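PDB 5FXU: envelope polyprotein from Puumala orthohantavirus, which supplies the Gn glycoprotein ectodomain of the hantaviral surface, an antigenic envelope component that probably acts together with its partner glycoprotein Gc during cell entry. Local coordinates for residues 231-234 and 239-242; 285-290 and 320-325; 5-10 and 132-137. All blocks are in the same frame, centred on the assembly; numbering follows the deposited sequence.

Interaction 1 of 3, residues 231-234 and 239-242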
ATOM      1  N   ILE A 231      -5.160   2.265  -6.234  1.00 28.86           N
ATOM      2  CA  ILE A 231      -6.500   2.495  -5.732  1.00 30.67           C
ATOM      3  C   ILE A 231      -6.351   2.882  -4.274  1.00 30.82           C
ATOM      4  O   ILE A 231      -5.639   2.218  -3.523  1.00 31.19           O
ATOM      5  CB  ILE A 231      -7.416   1.282  -6.008  1.00 32.30           C
ATOM      6  CG1 ILE A 231      -8.864   1.700  -5.969  1.00 34.72           C
ATOM      7  CG2 ILE A 231      -7.133   0.109  -5.071  1.00 32.96           C
ATOM      8  CD1 ILE A 231      -9.311   2.428  -7.238  1.00 36.55           C
ATOM      9  N   CYS A 232      -6.967   4.000  -3.884  1.00 31.56           N
ATOM     10  CA  CYS A 232      -6.698   4.633  -2.596  1.00 31.57           C
ATOM     11  C   CYS A 232      -7.985   4.873  -1.875  1.00 31.31           C
ATOM     12  O   CYS A 232      -9.036   5.051  -2.499  1.00 31.58           O
ATOM     13  CB  CYS A 232      -5.971   5.988  -2.777  1.00 32.96           C
ATOM     14  SG  CYS A 232      -4.443   5.904  -3.764  1.00 35.05           S
ATOM     15  N   LEU A 233      -7.905   4.890  -0.553  1.00 31.22           N
ATOM     16  CA  LEU A 233      -9.015   5.310   0.266  1.00 31.78           C
ATOM     17  C   LEU A 233      -8.531   6.466   1.092  1.00 31.56           C
ATOM     18  O   LEU A 233      -7.404   6.451   1.582  1.00 29.87           O
ATOM     19  CB  LEU A 233      -9.513   4.184   1.163  1.00 32.36           C
ATOM     20  CG  LEU A 233     -10.477   3.117   0.639  1.00 33.86           C
ATOM     21  CD1 LEU A 233     -11.516   3.544  -0.381  1.00 33.32           C
ATOM     22  CD2 LEU A 233      -9.629   2.032   0.045  1.00 35.44           C
ATOM     23  N   VAL A 234      -9.400   7.454   1.248  1.00 31.61           N
ATOM     24  CA  VAL A 234      -9.077   8.688   1.917  1.00 33.38           C
ATOM     25  C   VAL A 234      -9.698   8.685   3.308  1.00 34.23           C
ATOM     26  O   VAL A 234     -10.882   8.447   3.458  1.00 36.49           O
ATOM     27  CB  VAL A 234      -9.620   9.871   1.104  1.00 33.52           C
ATOM     28  CG1 VAL A 234      -9.162  11.167   1.708  1.00 35.03           C
ATOM     29  CG2 VAL A 234      -9.146   9.782  -0.343  1.00 33.42           C
ATOM     30  N   GLU A 239     -15.113   6.869  -0.943  1.00 36.12           N
ATOM     31  CA  GLU A 239     -15.147   6.116  -2.173  1.00 39.19           C
ATOM     32  C   GLU A 239     -13.718   5.883  -2.678  1.00 38.64           C
ATOM     33  O   GLU A 239     -12.843   6.701  -2.438  1.00 37.38           O
ATOM     34  CB  GLU A 239     -15.963   6.858  -3.210  1.00 43.63           C
ATOM     35  CG  GLU A 239     -17.420   6.860  -2.807  1.00 49.16           C
ATOM     36  CD  GLU A 239     -18.320   7.554  -3.797  1.00 55.01           C
ATOM     37  OE1 GLU A 239     -17.913   8.579  -4.397  1.00 58.91           O
ATOM     38  OE2 GLU A 239     -19.454   7.062  -3.963  1.00 61.94           O
ATOM     39  N   PRO A 240     -13.489   4.781  -3.403  1.00 37.25           N
ATOM     40  CA  PRO A 240     -12.154   4.567  -3.960  1.00 37.28           C
ATOM     41  C   PRO A 240     -11.714   5.684  -4.925  1.00 36.86           C
ATOM     42  O   PRO A 240     -12.521   6.205  -5.681  1.00 37.15           O
ATOM     43  CB  PRO A 240     -12.291   3.243  -4.717  1.00 37.62           C
ATOM     44  CG  PRO A 240     -13.568   2.643  -4.201  1.00 37.85           C
ATOM     45  CD  PRO A 240     -14.449   3.782  -3.889  1.00 36.81           C
ATOM     46  N   LEU A 241     -10.448   6.057  -4.828  1.00 35.26           N
ATOM     47  CA  LEU A 241      -9.827   7.078  -5.662  1.00 34.51           C
ATOM     48  C   LEU A 241      -8.769   6.383  -6.535  1.00 33.00           C
ATOM     49  O   LEU A 241      -7.885   5.712  -6.020  1.00 31.99           O
ATOM     50  CB  LEU A 241      -9.187   8.100  -4.750  1.00 34.76           C
ATOM     51  CG  LEU A 241      -8.214   9.093  -5.360  1.00 35.63           C
ATOM     52  CD1 LEU A 241      -8.910   9.985  -6.383  1.00 36.83           C
ATOM     53  CD2 LEU A 241      -7.599   9.914  -4.238  1.00 35.20           C
ATOM     54  N   TYR A 242      -8.931   6.495  -7.847  1.00 32.51           N
ATOM     55  CA  TYR A 242      -8.056   5.911  -8.833  1.00 32.63           C
ATOM     56  C   TYR A 242      -6.885   6.873  -9.100  1.00 32.84           C
ATOM     57  O   TYR A 242      -7.091   8.056  -9.352  1.00 32.53           O
ATOM     58  CB  TYR A 242      -8.861   5.665 -10.106  1.00 33.45           C
ATOM     59  CG  TYR A 242      -8.124   4.962 -11.239  1.00 35.21           C
ATOM     60  CD1 TYR A 242      -7.234   5.658 -12.082  1.00 36.07           C
ATOM     61  CD2 TYR A 242      -8.346   3.593 -11.509  1.00 35.49           C
ATOM     62  CE1 TYR A 242      -6.573   5.007 -13.125  1.00 36.84           C
ATOM     63  CE2 TYR A 242      -7.708   2.952 -12.564  1.00 36.40           C
ATOM     64  CZ  TYR A 242      -6.834   3.663 -13.367  1.00 37.50           C
ATOM     65  OH  TYR A 242      -6.206   3.023 -14.395  1.00 40.38           O
TER

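Interaction 2 of 3, residues 285-290 and 320-325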
ATOM      1  N   GLY A 285      21.076  -6.239  -7.225  1.00 39.68           N
ATOM      2  CA  GLY A 285      20.699  -7.643  -7.306  1.00 40.07           C
ATOM      3  C   GLY A 285      19.929  -7.986  -8.547  1.00 39.97           C
ATOM      4  O   GLY A 285      19.610  -7.105  -9.337  1.00 36.53           O
ATOM      5  N   LYS A 286      19.614  -9.279  -8.676  1.00 41.54           N
ATOM      6  CA  LYS A 286      18.926  -9.817  -9.840  1.00 44.06           C
ATOM      7  C   LYS A 286      17.487 -10.185  -9.532  1.00 43.11           C
ATOM      8  O   LYS A 286      17.223 -11.052  -8.692  1.00 43.52           O
ATOM      9  CB  LYS A 286      19.654 -11.047 -10.335  1.00 47.82           C
ATOM     10  CG  LYS A 286      21.140 -10.820 -10.577  1.00 51.25           C
ATOM     11  CD  LYS A 286      21.852 -12.144 -10.798  1.00 54.26           C
ATOM     12  CE  LYS A 286      23.257 -11.901 -11.301  1.00 56.50           C
ATOM     13  NZ  LYS A 286      24.038 -13.163 -11.274  1.00 59.21           N
ATOM     14  N   ALA A 287      16.563  -9.517 -10.211  1.00 41.07           N
ATOM     15  CA  ALA A 287      15.138  -9.783 -10.059  1.00 39.98           C
ATOM     16  C   ALA A 287      14.503  -9.886 -11.440  1.00 39.09           C
ATOM     17  O   ALA A 287      14.544  -8.913 -12.183  1.00 37.98           O
ATOM     18  CB  ALA A 287      14.490  -8.689  -9.251  1.00 39.39           C
ATOM     19  N   PRO A 288      13.977 -11.053 -11.818  1.00 39.40           N
ATOM     20  CA  PRO A 288      14.039 -12.287 -11.015  1.00 40.63           C
ATOM     21  C   PRO A 288      15.474 -12.828 -10.932  1.00 42.04           C
ATOM     22  O   PRO A 288      16.353 -12.332 -11.629  1.00 42.09           O
ATOM     23  CB  PRO A 288      13.092 -13.254 -11.748  1.00 41.25           C
ATOM     24  CG  PRO A 288      12.987 -12.719 -13.129  1.00 41.51           C
ATOM     25  CD  PRO A 288      13.143 -11.222 -13.022  1.00 40.34           C
ATOM     26  N   SER A 289      15.703 -13.800 -10.057  1.00 43.18           N
ATOM     27  CA  SER A 289      17.043 -14.342  -9.820  1.00 44.80           C
ATOM     28  C   SER A 289      17.675 -14.984 -11.049  1.00 47.42           C
ATOM     29  O   SER A 289      18.903 -15.089 -11.124  1.00 48.68           O
ATOM     30  CB  SER A 289      17.017 -15.372  -8.690  1.00 45.12           C
ATOM     31  OG  SER A 289      16.267 -16.512  -9.059  1.00 44.46           O
ATOM     32  N   THR A 290      16.830 -15.400 -11.999  1.00 48.61           N
ATOM     33  CA  THR A 290      17.274 -15.941 -13.279  1.00 49.65           C
ATOM     34  C   THR A 290      17.868 -14.922 -14.258  1.00 50.39           C
ATOM     35  O   THR A 290      18.408 -15.321 -15.270  1.00 52.39           O
ATOM     36  CB  THR A 290      16.111 -16.634 -13.989  1.00 49.51           C
ATOM     37  OG1 THR A 290      15.023 -15.719 -14.097  1.00 46.97           O
ATOM     38  CG2 THR A 290      15.680 -17.864 -13.217  1.00 49.86           C
ATOM     39  N   VAL A 320       7.131  -7.859 -11.865  1.00 41.56           N
ATOM     40  CA  VAL A 320       8.094  -8.649 -11.121  1.00 39.63           C
ATOM     41  C   VAL A 320       8.025  -8.156  -9.689  1.00 36.54           C
ATOM     42  O   VAL A 320       8.485  -7.051  -9.407  1.00 35.18           O
ATOM     43  CB  VAL A 320       9.507  -8.476 -11.679  1.00 39.90           C
ATOM     44  CG1 VAL A 320      10.522  -9.195 -10.802  1.00 40.23           C
ATOM     45  CG2 VAL A 320       9.564  -9.019 -13.086  1.00 41.34           C
ATOM     46  N   TYR A 321       7.442  -8.967  -8.814  1.00 34.58           N
ATOM     47  CA  TYR A 321       7.233  -8.581  -7.427  1.00 33.77           C
ATOM     48  C   TYR A 321       8.469  -8.897  -6.602  1.00 32.31           C
ATOM     49  O   TYR A 321       9.074  -9.946  -6.760  1.00 32.69           O
ATOM     50  CB  TYR A 321       6.004  -9.291  -6.835  1.00 34.64           C
ATOM     51  CG  TYR A 321       4.692  -8.851  -7.407  1.00 35.70           C
ATOM     52  CD1 TYR A 321       4.061  -7.732  -6.919  1.00 35.58           C
ATOM     53  CD2 TYR A 321       4.063  -9.570  -8.438  1.00 37.57           C
ATOM     54  CE1 TYR A 321       2.842  -7.314  -7.432  1.00 36.52           C
ATOM     55  CE2 TYR A 321       2.839  -9.164  -8.968  1.00 38.28           C
ATOM     56  CZ  TYR A 321       2.232  -8.023  -8.458  1.00 38.19           C
ATOM     57  OH  TYR A 321       1.039  -7.560  -8.965  1.00 38.36           O
ATOM     58  N   ILE A 322       8.821  -7.984  -5.721  1.00 31.89           N
ATOM     59  CA  ILE A 322      10.030  -8.079  -4.920  1.00 33.02           C
ATOM     60  C   ILE A 322       9.723  -7.957  -3.450  1.00 31.10           C
ATOM     61  O   ILE A 322       8.935  -7.145  -3.050  1.00 30.15           O
ATOM     62  CB  ILE A 322      11.045  -6.988  -5.320  1.00 35.34           C
ATOM     63  CG1 ILE A 322      11.560  -7.295  -6.718  1.00 37.52           C
ATOM     64  CG2 ILE A 322      12.266  -6.978  -4.405  1.00 35.69           C
ATOM     65  CD1 ILE A 322      11.417  -6.113  -7.608  1.00 40.03           C
ATOM     66  N   TRP A 323      10.347  -8.823  -2.674  1.00 31.18           N
ATOM     67  CA  TRP A 323      10.379  -8.744  -1.247  1.00 30.70           C
ATOM     68  C   TRP A 323      11.854  -8.613  -0.838  1.00 30.63           C
ATOM     69  O   TRP A 323      12.638  -9.524  -1.076  1.00 30.94           O
ATOM     70  CB  TRP A 323       9.770 -10.021  -0.661  1.00 31.21           C
ATOM     71  CG  TRP A 323       9.827 -10.080   0.822  1.00 31.76           C
ATOM     72  CD1 TRP A 323       9.666  -9.066   1.681  1.00 30.78           C
ATOM     73  CD2 TRP A 323      10.041 -11.249   1.606  1.00 33.01           C
ATOM     74  NE1 TRP A 323       9.782  -9.514   2.950  1.00 32.34           N
ATOM     75  CE2 TRP A 323      10.013 -10.859   2.932  1.00 33.13           C
ATOM     76  CE3 TRP A 323      10.234 -12.597   1.298  1.00 34.88           C
ATOM     77  CZ2 TRP A 323      10.176 -11.760   3.979  1.00 35.24           C
ATOM     78  CZ3 TRP A 323      10.396 -13.496   2.320  1.00 36.78           C
ATOM     79  CH2 TRP A 323      10.370 -13.073   3.656  1.00 36.65           C
ATOM     80  N   ALA A 324      12.217  -7.487  -0.225  1.00 29.41           N
ATOM     81  CA  ALA A 324      13.607  -7.167   0.031  1.00 28.62           C
ATOM     82  C   ALA A 324      13.876  -6.832   1.485  1.00 27.98           C
ATOM     83  O   ALA A 324      14.016  -5.674   1.850  1.00 27.38           O
ATOM     84  CB  ALA A 324      14.054  -6.040  -0.887  1.00 27.72           C
ATOM     85  N   PRO A 325      13.940  -7.854   2.329  1.00 29.04           N
ATOM     86  CA  PRO A 325      14.128  -7.581   3.745  1.00 29.28           C
ATOM     87  C   PRO A 325      15.515  -7.057   4.012  1.00 30.52           C
ATOM     88  O   PRO A 325      16.489  -7.585   3.472  1.00 31.05           O
ATOM     89  CB  PRO A 325      13.918  -8.929   4.411  1.00 30.59           C
ATOM     90  CG  PRO A 325      13.905  -9.952   3.342  1.00 31.02           C
ATOM     91  CD  PRO A 325      13.572  -9.261   2.062  1.00 30.34           C
TER

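Interaction 3 of 3, residues 5-10 and 132-137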
ATOM      1  N   LEU A   5      -7.239  -2.830  15.629  1.00 47.18           N
ATOM      2  CA  LEU A   5      -7.564  -2.252  14.345  1.00 44.97           C
ATOM      3  C   LEU A   5      -8.883  -1.496  14.485  1.00 46.80           C
ATOM      4  O   LEU A   5      -9.942  -2.083  14.650  1.00 45.03           O
ATOM      5  CB  LEU A   5      -7.619  -3.333  13.272  1.00 42.94           C
ATOM      6  CG  LEU A   5      -7.451  -2.890  11.809  1.00 40.19           C
ATOM      7  CD1 LEU A   5      -7.158  -4.097  10.940  1.00 39.64           C
ATOM      8  CD2 LEU A   5      -8.692  -2.173  11.301  1.00 39.75           C
ATOM      9  N   LYS A   6      -8.791  -0.176  14.456  1.00 48.72           N
ATOM     10  CA  LYS A   6      -9.922   0.683  14.693  1.00 51.40           C
ATOM     11  C   LYS A   6     -10.596   1.050  13.366  1.00 48.06           C
ATOM     12  O   LYS A   6      -9.949   1.341  12.378  1.00 45.81           O
ATOM     13  CB  LYS A   6      -9.447   1.867  15.547  1.00 57.16           C
ATOM     14  CG  LYS A   6     -10.542   2.729  16.166  1.00 65.65           C
ATOM     15  CD  LYS A   6      -9.991   3.797  17.121  1.00 71.34           C
ATOM     16  CE  LYS A   6      -9.169   3.199  18.274  1.00 74.24           C
ATOM     17  NZ  LYS A   6      -9.141   4.105  19.468  1.00 76.73           N
ATOM     18  N   ILE A   7     -11.915   0.930  13.339  1.00 47.60           N
ATOM     19  CA  ILE A   7     -12.719   1.376  12.209  1.00 46.16           C
ATOM     20  C   ILE A   7     -13.595   2.511  12.742  1.00 45.24           C
ATOM     21  O   ILE A   7     -14.315   2.349  13.715  1.00 42.54           O
ATOM     22  CB  ILE A   7     -13.561   0.219  11.632  1.00 46.23           C
ATOM     23  CG1 ILE A   7     -12.665  -0.887  11.074  1.00 46.27           C
ATOM     24  CG2 ILE A   7     -14.542   0.693  10.563  1.00 46.18           C
ATOM     25  CD1 ILE A   7     -11.896  -0.518   9.827  1.00 46.03           C
ATOM     26  N   GLU A   8     -13.490   3.663  12.102  1.00 46.46           N
ATOM     27  CA  GLU A   8     -14.337   4.783  12.383  1.00 49.23           C
ATOM     28  C   GLU A   8     -15.588   4.671  11.497  1.00 49.06           C
ATOM     29  O   GLU A   8     -15.511   4.753  10.275  1.00 47.11           O
ATOM     30  CB  GLU A   8     -13.602   6.089  12.147  1.00 52.68           C
ATOM     31  CG  GLU A   8     -14.423   7.317  12.537  1.00 59.51           C
ATOM     32  CD  GLU A   8     -13.698   8.646  12.357  1.00 64.77           C
ATOM     33  OE1 GLU A   8     -12.795   8.746  11.480  1.00 65.02           O
ATOM     34  OE2 GLU A   8     -14.071   9.610  13.086  1.00 69.89           O
ATOM     35  N   CYS A   9     -16.741   4.502  12.141  1.00 50.46           N
ATOM     36  CA  CYS A   9     -18.040   4.340  11.465  1.00 51.86           C
ATOM     37  C   CYS A   9     -18.799   5.660  11.291  1.00 52.95           C
ATOM     38  O   CYS A   9     -19.040   6.354  12.273  1.00 51.57           O
ATOM     39  CB  CYS A   9     -18.896   3.372  12.292  1.00 51.38           C
ATOM     40  SG  CYS A   9     -18.241   1.696  12.220  1.00 49.53           S
ATOM     41  N   PRO A  10     -19.217   5.996  10.056  1.00 57.86           N
ATOM     42  CA  PRO A  10     -20.087   7.179   9.891  1.00 62.59           C
ATOM     43  C   PRO A  10     -21.493   6.999  10.454  1.00 66.88           C
ATOM     44  O   PRO A  10     -21.888   5.860  10.685  1.00 67.55           O
ATOM     45  CB  PRO A  10     -20.163   7.348   8.368  1.00 61.92           C
ATOM     46  CG  PRO A  10     -19.073   6.491   7.811  1.00 59.52           C
ATOM     47  CD  PRO A  10     -18.987   5.340   8.758  1.00 58.50           C
ATOM     48  N   GLN A 132     -21.756  -1.038   5.542  1.00 38.17           N
ATOM     49  CA  GLN A 132     -22.785  -1.869   6.216  1.00 39.68           C
ATOM     50  C   GLN A 132     -22.225  -2.710   7.363  1.00 39.58           C
ATOM     51  O   GLN A 132     -22.961  -3.064   8.289  1.00 40.36           O
ATOM     52  CB  GLN A 132     -23.488  -2.824   5.233  1.00 40.62           C
ATOM     53  CG  GLN A 132     -24.496  -2.175   4.286  1.00 42.08           C
ATOM     54  CD  GLN A 132     -23.859  -1.393   3.111  1.00 42.73           C
ATOM     55  OE1 GLN A 132     -22.609  -1.380   2.903  1.00 41.52           O
ATOM     56  NE2 GLN A 132     -24.709  -0.692   2.373  1.00 43.04           N
ATOM     57  N   THR A 133     -20.938  -3.040   7.302  1.00 38.52           N
ATOM     58  CA  THR A 133     -20.263  -3.759   8.379  1.00 39.86           C
ATOM     59  C   THR A 133     -20.411  -3.060   9.734  1.00 40.27           C
ATOM     60  O   THR A 133     -20.534  -3.728  10.755  1.00 41.17           O
ATOM     61  CB  THR A 133     -18.762  -3.941   8.085  1.00 39.95           C
ATOM     62  OG1 THR A 133     -18.603  -4.371   6.745  1.00 40.47           O
ATOM     63  CG2 THR A 133     -18.162  -5.013   8.976  1.00 41.22           C
ATOM     64  N   CYS A 134     -20.412  -1.732   9.718  1.00 40.12           N
ATOM     65  CA  CYS A 134     -20.700  -0.904  10.884  1.00 42.86           C
ATOM     66  C   CYS A 134     -22.079  -1.124  11.545  1.00 44.26           C
ATOM     67  O   CYS A 134     -22.244  -0.860  12.735  1.00 44.40           O
ATOM     68  CB  CYS A 134     -20.551   0.577  10.501  1.00 44.35           C
ATOM     69  SG  CYS A 134     -18.814   1.102  10.263  1.00 45.84           S
ATOM     70  N   ILE A 135     -23.064  -1.596  10.779  1.00 44.81           N
ATOM     71  CA  ILE A 135     -24.369  -1.974  11.329  1.00 44.56           C
ATOM     72  C   ILE A 135     -24.278  -3.368  11.948  1.00 43.91           C
ATOM     73  O   ILE A 135     -24.846  -3.604  13.017  1.00 44.14           O
ATOM     74  CB  ILE A 135     -25.485  -1.908  10.250  1.00 45.27           C
ATOM     75  CG1 ILE A 135     -25.649  -0.474   9.769  1.00 45.22           C
ATOM     76  CG2 ILE A 135     -26.819  -2.414  10.799  1.00 46.36           C
ATOM     77  CD1 ILE A 135     -26.301  -0.371   8.413  1.00 46.27           C
ATOM     78  N   THR A 136     -23.575  -4.285  11.284  1.00 42.32           N
ATOM     79  CA  THR A 136     -23.563  -5.669  11.704  1.00 42.53           C
ATOM     80  C   THR A 136     -22.604  -5.998  12.827  1.00 41.99           C
ATOM     81  O   THR A 136     -22.720  -7.083  13.416  1.00 42.83           O
ATOM     82  CB  THR A 136     -23.206  -6.621  10.548  1.00 42.86           C
ATOM     83  OG1 THR A 136     -21.894  -6.342  10.048  1.00 40.37           O
ATOM     84  CG2 THR A 136     -24.235  -6.520   9.446  1.00 43.47           C
ATOM     85  N   THR A 137     -21.648  -5.122  13.103  1.00 41.35           N
ATOM     86  CA  THR A 137     -20.436  -5.524  13.849  1.00 42.76           C
ATOM     87  C   THR A 137     -19.932  -4.418  14.785  1.00 42.46           C
ATOM     88  O   THR A 137     -19.730  -3.280  14.335  1.00 42.38           O
ATOM     89  CB  THR A 137     -19.313  -5.928  12.856  1.00 41.79           C
ATOM     90  OG1 THR A 137     -19.830  -6.867  11.901  1.00 41.67           O
ATOM     91  CG2 THR A 137     -18.140  -6.589  13.581  1.00 42.67           C
TER

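Interaction 1 of 3, residues 231-234 and 239-242
Cys232 and Leu241 face each other across a beta hairpin formed by strands 228-234 and 237-243, an antiparallel pair held by two backbone bonds. Cys232 N donates a hydrogen bond to Leu241 O, 2.9 Å away, while Leu241 N returns a bond to Cys232 O that is straighter, 165° at the hydrogen. Ile231 and Tyr242 form the adjoining non-hydrogen-bonded pair. Proline, which has no N-H, can sit at 240 because the donor on this strand is Leu241 N; its CA instead leans on Cys232 O as a CA-H...O contact.

The side chains sort onto two faces. On the face of Ile231, CG1 stands anti to the backbone N (chi1 -159°), and that rotation carries the CG1-CD1 arm over the partner strand. The arm runs alongside the Pro240 ring, with Ile231 CG1 4.0 Å from Pro240 CB, and its end also meets Tyr242 CB. Leu233 starts out pointing away, yet its CD1 branch swings back to rest 3.8 Å from Pro240 CA, so Ile231 and Leu233 both pack on the proline. Tyr242 turns its ring to stack on Tyr229.

On the other face, Cys232 CB packs against Leu241 CB at 4.3 Å, and the sulfur is tied to Cys193 on strand 185-197, which fastens the hairpin to a third strand. Cysteine suits this buried position because its thiol makes that bridge. Beyond it Leu241 reaches diagonally toward the hairpin turn, where its CD2 meets Val234 CG2 at 4.2 Å.

Interaction 2 of 3, residues 285-290 and 320-325
Val320 reaches across to the loop 285-290 with one methyl, CG1, and the whole contact is apolar. That methyl lies 4.0 Å from Pro288 CD, the two side chains crossing at about a right angle, so a branch end meets the flank of the ring. The same Val320 CG1 is 4.3 Å from Ala287 CB, which places it against the junction of the two loop residues. With CG1 anti to the backbone N (chi1 174°), valine sends this branch out toward the loop. Ala287 also touches Ile322: its CB points at the strand and sits 4.1 Å from Ile322 CG1. A single methyl suits Ala287, since the backbone itself comes close here, Ala287 C lying 4.1 Å from Val320 CG1.

The contact joins the loop between strands 278-285 and 296-302, two neighbours in a three-stranded antiparallel sheet, to the short strand 321-323, which belongs to a different set of strands and runs parallel to 54-64. The peptide bond between Ala287 and Pro288 is cis, a form that proline tolerates far better than other residues, and it bends the loop sharply where Val320 meets it.

Polar bonds hold the loop in place. Ala287 O bonds across the loop's own base to Thr295 OG1, while Ser83 OG and Glu85 OE1 of strand 79-89 tie down Lys286 O and Ser289 OG respectively.

Interaction 3 of 3, residues 5-10 and 132-137
Cys9 and Cys134 are joined by a disulfide that pins the end of strand 3-9 to the short helix 133-136. The sulfurs are 2.1 Å apart, and chi3 of -82° is close to the roughly right-angled twist that a relaxed disulfide adopts. Both cysteines hold SG anti to their own carbonyl carbon, with chi1 of -69° at Cys9 and -73° at Cys134, and each CB is directed at the other segment. The two alpha carbons are consequently only 5.9 Å apart, although 124 residues lie between them in sequence.

Ile7, two residues earlier and with its CB likewise directed at the helix, adds the other touch: Ile7 CG2 rests 4.3 Å from Cys134 SG. A branched aliphatic side chain suits this buried place beside a sulfur of low polarity. Val20 on strand 19-30 lies against both Ile7 and Cys134, and Tyr153 against Ile7 and Cys9, extending the apolar surroundings of the bridge.

Farther out, strand 3-9 is an outermost strand of a four-stranded mixed sheet and pairs in parallel with 147-155; backbone bonds to Glu154 fix Ile7 and Cys9. Glu8, whose CB points away from the helix, uses its carboxylate to bind Ser236 OG, Thr156 OG1 and Leu163 N. On the helical side, Cys134 O accepts from Lys155 NZ, while Thr137 OG1 is bonded to Asn44 OD1. The turn carrying Cys134 is closed by Gln132 O, which accepts hydrogen bonds from two backbone nitrogens: Ile135 N at 2.9 Å and Thr136 N at 3.3 Å.

All three contacts belong to the hantavirus Gn head, and along the chain they come in series, interaction 3 closing before interaction 1 opens and interaction 1 before interaction 2. Interactions 1 and 3 are the closer neighbours, their centres 18 Å apart and nearest atoms about 8 Å; both contain a disulfide cysteine, and strand 19-30 links them, pairing with 237-243 while its Val20 touches Ile7 and Cys134. Interaction 2 is held by apolar touches without a disulfide. It sits across the chain's centre from both others, its centre 28 Å from that of interaction 1 and 38 Å from that of interaction 3.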